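Long-range contacts in E2A dna-binding protein (Human adenovirus 5, PDB 2WB0), which binds single-stranded DNA and, by forming multimers, unwinds the template without ATP during the elongation phase of adenoviral strand-displacement replication: residues Gly215-Pro220 with Ile273-Cys278; Val68-Arg73 with Thr93-Trp98. All blocks are in the same frame, centred on the assembly; numbering follows the deposited sequence.

Interaction 1 of 2, residues Gly215-Pro220 with Ile273-Cys278. With ZN (zinc ion), chain C.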
loop_
_atom_site.group_PDB
_atom_site.type_symbol
_atom_site.label_atom_id
_atom_site.label_comp_id
_atom_site.label_asym_id
_atom_site.label_seq_id
_atom_site.Cartn_x
_atom_site.Cartn_y
_atom_site.Cartn_z
ATOM N N GLY A 215 -14.777 6.352 -2.053
ATOM C CA GLY A 215 -14.246 6.714 -0.734
ATOM C C GLY A 215 -13.287 5.673 -0.138
ATOM O O GLY A 215 -12.831 5.847 0.957
ATOM N N HIS A 216 -13.062 4.554 -0.799
ATOM C CA HIS A 216 -12.124 3.526 -0.289
ATOM C C HIS A 216 -10.707 3.707 -0.818
ATOM O O HIS A 216 -10.518 3.978 -1.999
ATOM C CB HIS A 216 -12.633 2.144 -0.692
ATOM C CG HIS A 216 -13.805 1.675 0.129
ATOM N ND1 HIS A 216 -15.109 2.015 -0.170
ATOM C CD2 HIS A 216 -13.859 0.881 1.225
ATOM C CE1 HIS A 216 -15.916 1.493 0.743
ATOM N NE2 HIS A 216 -15.179 0.813 1.609
ATOM N N LEU A 217 -9.691 3.463 0.026
ATOM C CA LEU A 217 -8.337 3.474 -0.494
ATOM C C LEU A 217 -7.873 2.001 -0.561
ATOM O O LEU A 217 -7.874 1.292 0.451
ATOM C CB LEU A 217 -7.398 4.286 0.447
ATOM C CG LEU A 217 -5.875 4.160 0.199
ATOM C CD1 LEU A 217 -5.458 4.675 -1.253
ATOM C CD2 LEU A 217 -5.020 4.874 1.335
ATOM N N LEU A 218 -7.417 1.581 -1.731
ATOM C CA LEU A 218 -6.786 0.297 -1.843
ATOM C C LEU A 218 -5.379 0.487 -1.329
ATOM O O LEU A 218 -4.609 1.299 -1.883
ATOM C CB LEU A 218 -6.661 -0.029 -3.315
ATOM C CG LEU A 218 -6.275 -1.381 -3.869
ATOM C CD1 LEU A 218 -5.504 -1.417 -5.136
ATOM C CD2 LEU A 218 -6.227 -2.671 -3.017
ATOM N N MET A 219 -5.048 -0.266 -0.302
ATOM C CA MET A 219 -3.743 -0.136 0.393
ATOM C C MET A 219 -3.160 -1.483 0.691
ATOM O O MET A 219 -3.895 -2.453 0.966
ATOM C CB MET A 219 -3.925 0.674 1.688
ATOM C CG MET A 219 -4.845 -0.013 2.795
ATOM S SD MET A 219 -5.037 1.071 4.235
ATOM C CE MET A 219 -5.027 -0.194 5.465
ATOM N N PRO A 220 -1.824 -1.576 0.739
ATOM C CA PRO A 220 -1.249 -2.847 1.154
ATOM C C PRO A 220 -1.234 -3.009 2.677
ATOM O O PRO A 220 -0.996 -2.017 3.393
ATOM C CB PRO A 220 0.194 -2.777 0.605
ATOM C CG PRO A 220 0.510 -1.248 0.712
ATOM C CD PRO A 220 -0.815 -0.538 0.419
ATOM N N ILE A 273 -0.193 9.654 -2.219
ATOM C CA ILE A 273 0.004 8.760 -1.064
ATOM C C ILE A 273 1.039 7.733 -1.563
ATOM O O ILE A 273 0.876 7.134 -2.631
ATOM C CB ILE A 273 -1.321 7.984 -0.756
ATOM C CG1 ILE A 273 -2.376 8.952 -0.209
ATOM C CG2 ILE A 273 -1.014 6.678 0.142
ATOM C CD1 ILE A 273 -3.804 8.341 0.015
ATOM N N VAL A 274 2.070 7.490 -0.768
ATOM C CA VAL A 274 3.035 6.514 -1.125
ATOM C C VAL A 274 3.192 5.480 0.013
ATOM O O VAL A 274 3.392 5.869 1.164
ATOM C CB VAL A 274 4.413 7.178 -1.367
ATOM C CG1 VAL A 274 5.457 6.127 -1.666
ATOM C CG2 VAL A 274 4.348 8.227 -2.514
ATOM N N PHE A 275 3.135 4.181 -0.320
ATOM C CA PHE A 275 3.249 3.102 0.604
ATOM C C PHE A 275 4.689 2.570 0.571
ATOM O O PHE A 275 5.186 2.281 -0.523
ATOM C CB PHE A 275 2.287 1.939 0.221
ATOM C CG PHE A 275 0.823 2.357 0.183
ATOM C CD1 PHE A 275 0.146 2.740 1.365
ATOM C CD2 PHE A 275 0.153 2.371 -1.029
ATOM C CE1 PHE A 275 -1.192 3.144 1.308
ATOM C CE2 PHE A 275 -1.193 2.784 -1.098
ATOM C CZ PHE A 275 -1.857 3.140 0.087
ATOM N N GLN A 276 5.297 2.384 1.756
ATOM C CA GLN A 276 6.650 1.845 1.857
ATOM C C GLN A 276 6.629 0.716 2.829
ATOM O O GLN A 276 5.539 0.277 3.268
ATOM C CB GLN A 276 7.697 2.941 2.280
ATOM C CG GLN A 276 7.862 3.954 1.157
ATOM C CD GLN A 276 8.547 5.237 1.549
ATOM O OE1 GLN A 276 9.775 5.401 1.329
ATOM N NE2 GLN A 276 7.809 6.144 2.140
ATOM N N CYS A 277 7.832 0.283 3.213
ATOM C CA CYS A 277 7.996 -0.802 4.226
ATOM C C CYS A 277 7.174 -0.486 5.496
ATOM O O CYS A 277 6.943 0.681 5.783
ATOM C CB CYS A 277 9.458 -0.865 4.665
ATOM S SG CYS A 277 9.795 -2.189 5.845
ATOM N N CYS A 278 6.726 -1.507 6.241
ATOM C CA CYS A 278 6.173 -1.229 7.596
ATOM C C CYS A 278 7.077 -0.262 8.391
ATOM O O CYS A 278 6.580 0.664 9.053
ATOM C CB CYS A 278 6.045 -2.501 8.430
ATOM S SG CYS A 278 4.793 -3.635 7.794
HETATM ZN ZN ZN C . 9.210 -4.161 4.870
#

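Interaction 2 of 2, residues Val68-Arg73 with Thr93-Trp98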
loop_
_atom_site.group_PDB
_atom_site.type_symbol
_atom_site.label_atom_id
_atom_site.label_comp_id
_atom_site.label_asym_id
_atom_site.label_seq_id
_atom_site.Cartn_x
_atom_site.Cartn_y
_atom_site.Cartn_z
ATOM N N VAL A 68 5.503 -4.772 -10.194
ATOM C CA VAL A 68 5.366 -6.133 -10.738
ATOM C C VAL A 68 4.952 -7.164 -9.682
ATOM O O VAL A 68 4.148 -8.105 -9.944
ATOM C CB VAL A 68 6.709 -6.526 -11.436
ATOM C CG1 VAL A 68 6.746 -7.992 -11.737
ATOM C CG2 VAL A 68 6.873 -5.684 -12.685
ATOM N N THR A 69 5.536 -7.036 -8.503
ATOM C CA THR A 69 5.139 -7.913 -7.378
ATOM C C THR A 69 3.674 -7.765 -7.021
ATOM O O THR A 69 2.980 -8.765 -6.768
ATOM C CB THR A 69 5.986 -7.598 -6.168
ATOM O OG1 THR A 69 7.321 -7.993 -6.512
ATOM C CG2 THR A 69 5.469 -8.399 -4.906
ATOM N N MET A 70 3.179 -6.523 -7.039
ATOM C CA MET A 70 1.786 -6.357 -6.724
ATOM C C MET A 70 0.916 -6.905 -7.848
ATOM O O MET A 70 -0.120 -7.494 -7.577
ATOM C CB MET A 70 1.399 -4.916 -6.370
ATOM C CG MET A 70 2.043 -4.406 -5.078
ATOM S SD MET A 70 1.805 -5.464 -3.600
ATOM C CE MET A 70 0.023 -5.347 -3.564
ATOM N N MET A 71 1.258 -6.638 -9.096
ATOM C CA MET A 71 0.500 -7.281 -10.152
ATOM C C MET A 71 0.474 -8.822 -9.930
ATOM O O MET A 71 -0.562 -9.474 -10.133
ATOM C CB MET A 71 1.196 -7.017 -11.490
ATOM C CG MET A 71 0.881 -5.624 -12.052
ATOM S SD MET A 71 1.513 -5.403 -13.737
ATOM C CE MET A 71 0.238 -6.179 -14.611
ATOM N N GLY A 72 1.625 -9.361 -9.549
ATOM C CA GLY A 72 1.732 -10.799 -9.237
ATOM C C GLY A 72 0.730 -11.254 -8.190
ATOM O O GLY A 72 0.056 -12.292 -8.342
ATOM N N ARG A 73 0.606 -10.501 -7.117
ATOM C CA ARG A 73 -0.367 -10.848 -6.117
ATOM C C ARG A 73 -1.804 -10.763 -6.633
ATOM O O ARG A 73 -2.682 -11.561 -6.233
ATOM C CB ARG A 73 -0.213 -9.895 -4.922
ATOM C CG ARG A 73 1.161 -9.971 -4.153
ATOM C CD ARG A 73 0.996 -9.141 -2.841
ATOM N NE ARG A 73 2.255 -8.751 -2.119
ATOM C CZ ARG A 73 2.339 -7.892 -1.084
ATOM N NH1 ARG A 73 1.267 -7.158 -0.660
ATOM N NH2 ARG A 73 3.544 -7.705 -0.490
ATOM N N THR A 93 -3.952 -10.985 -2.085
ATOM C CA THR A 93 -3.556 -9.588 -2.525
ATOM C C THR A 93 -2.585 -8.923 -1.579
ATOM O O THR A 93 -1.753 -8.116 -2.012
ATOM C CB THR A 93 -4.757 -8.638 -2.771
ATOM O OG1 THR A 93 -5.426 -8.343 -1.552
ATOM C CG2 THR A 93 -5.815 -9.281 -3.861
ATOM N N GLY A 94 -2.732 -9.213 -0.287
ATOM C CA GLY A 94 -1.941 -8.561 0.771
ATOM C C GLY A 94 -2.369 -7.119 0.944
ATOM O O GLY A 94 -1.560 -6.287 1.365
ATOM N N CYS A 95 -3.615 -6.799 0.559
ATOM C CA CYS A 95 -4.129 -5.442 0.570
ATOM C C CYS A 95 -5.496 -5.447 1.260
ATOM O O CYS A 95 -6.030 -6.542 1.590
ATOM C CB CYS A 95 -4.364 -4.913 -0.858
ATOM S SG CYS A 95 -2.952 -4.693 -1.879
ATOM N N ALA A 96 -6.033 -4.241 1.508
ATOM C CA ALA A 96 -7.387 -3.994 2.080
ATOM C C ALA A 96 -7.923 -2.670 1.499
ATOM O O ALA A 96 -7.195 -1.918 0.856
ATOM C CB ALA A 96 -7.420 -3.980 3.669
ATOM N N LEU A 97 -9.220 -2.454 1.666
ATOM C CA LEU A 97 -9.889 -1.285 1.243
ATOM C C LEU A 97 -10.201 -0.539 2.520
ATOM O O LEU A 97 -11.023 -1.053 3.334
ATOM C CB LEU A 97 -11.219 -1.700 0.650
ATOM C CG LEU A 97 -11.190 -2.040 -0.836
ATOM C CD1 LEU A 97 -9.842 -2.213 -1.688
ATOM C CD2 LEU A 97 -12.384 -2.865 -1.334
ATOM N N TRP A 98 -9.621 0.686 2.650
ATOM C CA TRP A 98 -9.825 1.481 3.836
ATOM C C TRP A 98 -10.776 2.647 3.509
ATOM O O TRP A 98 -10.486 3.441 2.640
ATOM C CB TRP A 98 -8.482 1.964 4.381
ATOM C CG TRP A 98 -8.574 3.030 5.468
ATOM C CD1 TRP A 98 -9.489 3.121 6.511
ATOM C CD2 TRP A 98 -7.634 4.086 5.661
ATOM N NE1 TRP A 98 -9.190 4.220 7.294
ATOM C CE2 TRP A 98 -8.050 4.824 6.802
ATOM C CE3 TRP A 98 -6.500 4.507 4.935
ATOM C CZ2 TRP A 98 -7.420 6.007 7.199
ATOM C CZ3 TRP A 98 -5.829 5.681 5.351
ATOM C CH2 TRP A 98 -6.295 6.403 6.495
#

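Interaction 1 of 2, residues Gly215-Pro220 with Ile273-Cys278
Apolar packing between strands of two different antiparallel sheets joins L217, M219 and P220 to I273 and F275 in the buried centre of the zinc-binding DNA-binding domain. Strand 216-220 pairs with strand 95-99 in a two-stranded sheet, whereas 273-276 belongs to the middle strand of a three-stranded sheet. The two run at 22° to each other, nearly parallel, but their axes stay 8.3 Å apart at closest approach, so side chains rather than backbone bonds bridge the gap. F275 is the centrepiece. Its CG lies anti to its own carbonyl carbon (chi1 -59°), which extends the ring toward strand 216-220. P220 sits over one face in a CH-pi contact, with CD 3.3 Å from the ring centroid of F275 and only 12° off the normal. The opposite face is backed by I273 CG2 from the same strand, displaced toward the rim, so the phenyl group is sandwiched between a proline and an isoleucine. At the ring edge, L217 CD2 lies in plane, 3.8 Å from F275 CZ. Of the M219 side chain, CB makes the approach, 3.6 Å from F275 CZ, while its thioether turns away to W98 and F329. L303 of helix 300-315 touches both P220 and F275. Just beyond F275 the chain reaches the second zinc, where C277 SG binds the metal at 2.3 Å together with C223, C225 and C294. At the other end of the contact, L217 and I273 meet tip to tip, with L217 CD2 3.9 Å from I273 CD1.

Interaction 2 of 2, residues Val68-Arg73 with Thr93-Trp98
T93 meets the helix through its backbone carbonyl, which faces the side chains of R73 and M70 while its own side chain points away. R73 runs extended from CG to NE and passes this oxygen, with CD 3.0 Å from T93 O. The guanidinium then turns its edge to the carbonyl, T93 O lying in its plane, and R73 NH1 donates a weak hydrogen bond of 3.4 Å to T93 O. The stronger partner of R73 is R222 O, reached by NH2, and this second bond also fixes the guanidinium. T93 OG1 accepts from C95 N in an ST turn and is hydrogen-bonded to E91. G94, with phi positive (71°), brings no side chain of its own, and its O lies 3.6 Å from R73 NH1. C95 opens the strand, its SG 3.5 Å from the methyl CE of M70. Bends at chi2 and chi3 (-53° and -61°) fold the M70 chain back, laying SD above one face of the R73 guanidinium, displaced toward its rim. Beyond C95 the strand leaves the helix and pairs with strand 216-220. Helix 64-83 of the all-alpha region thus packs against a recognised motif, the ST turn of T93 to C95 that leads into strand 95-99.

Following the chain from the N terminus, the first segment to take part lies on helix 64-83, and interaction 2 closes a short loop when the chain returns at 93-98. Interaction 1 opens only later, at 215-220, and closes a second loop at 273-278; the two loops therefore follow in series, neither nested nor crossed. Their centres are 10 Å apart, and the antiparallel pairing of strands 95-99 and 216-220 couples them directly: L217 N lies 2.7 Å from W98 O and M219 O 2.8 Å from A96 N, both probable hydrogen bonds. The two-stranded sheet thus stands between helix 64-83 and the sheet of strands 242-246, 271-276 and 297-299, which leads to the second zinc site.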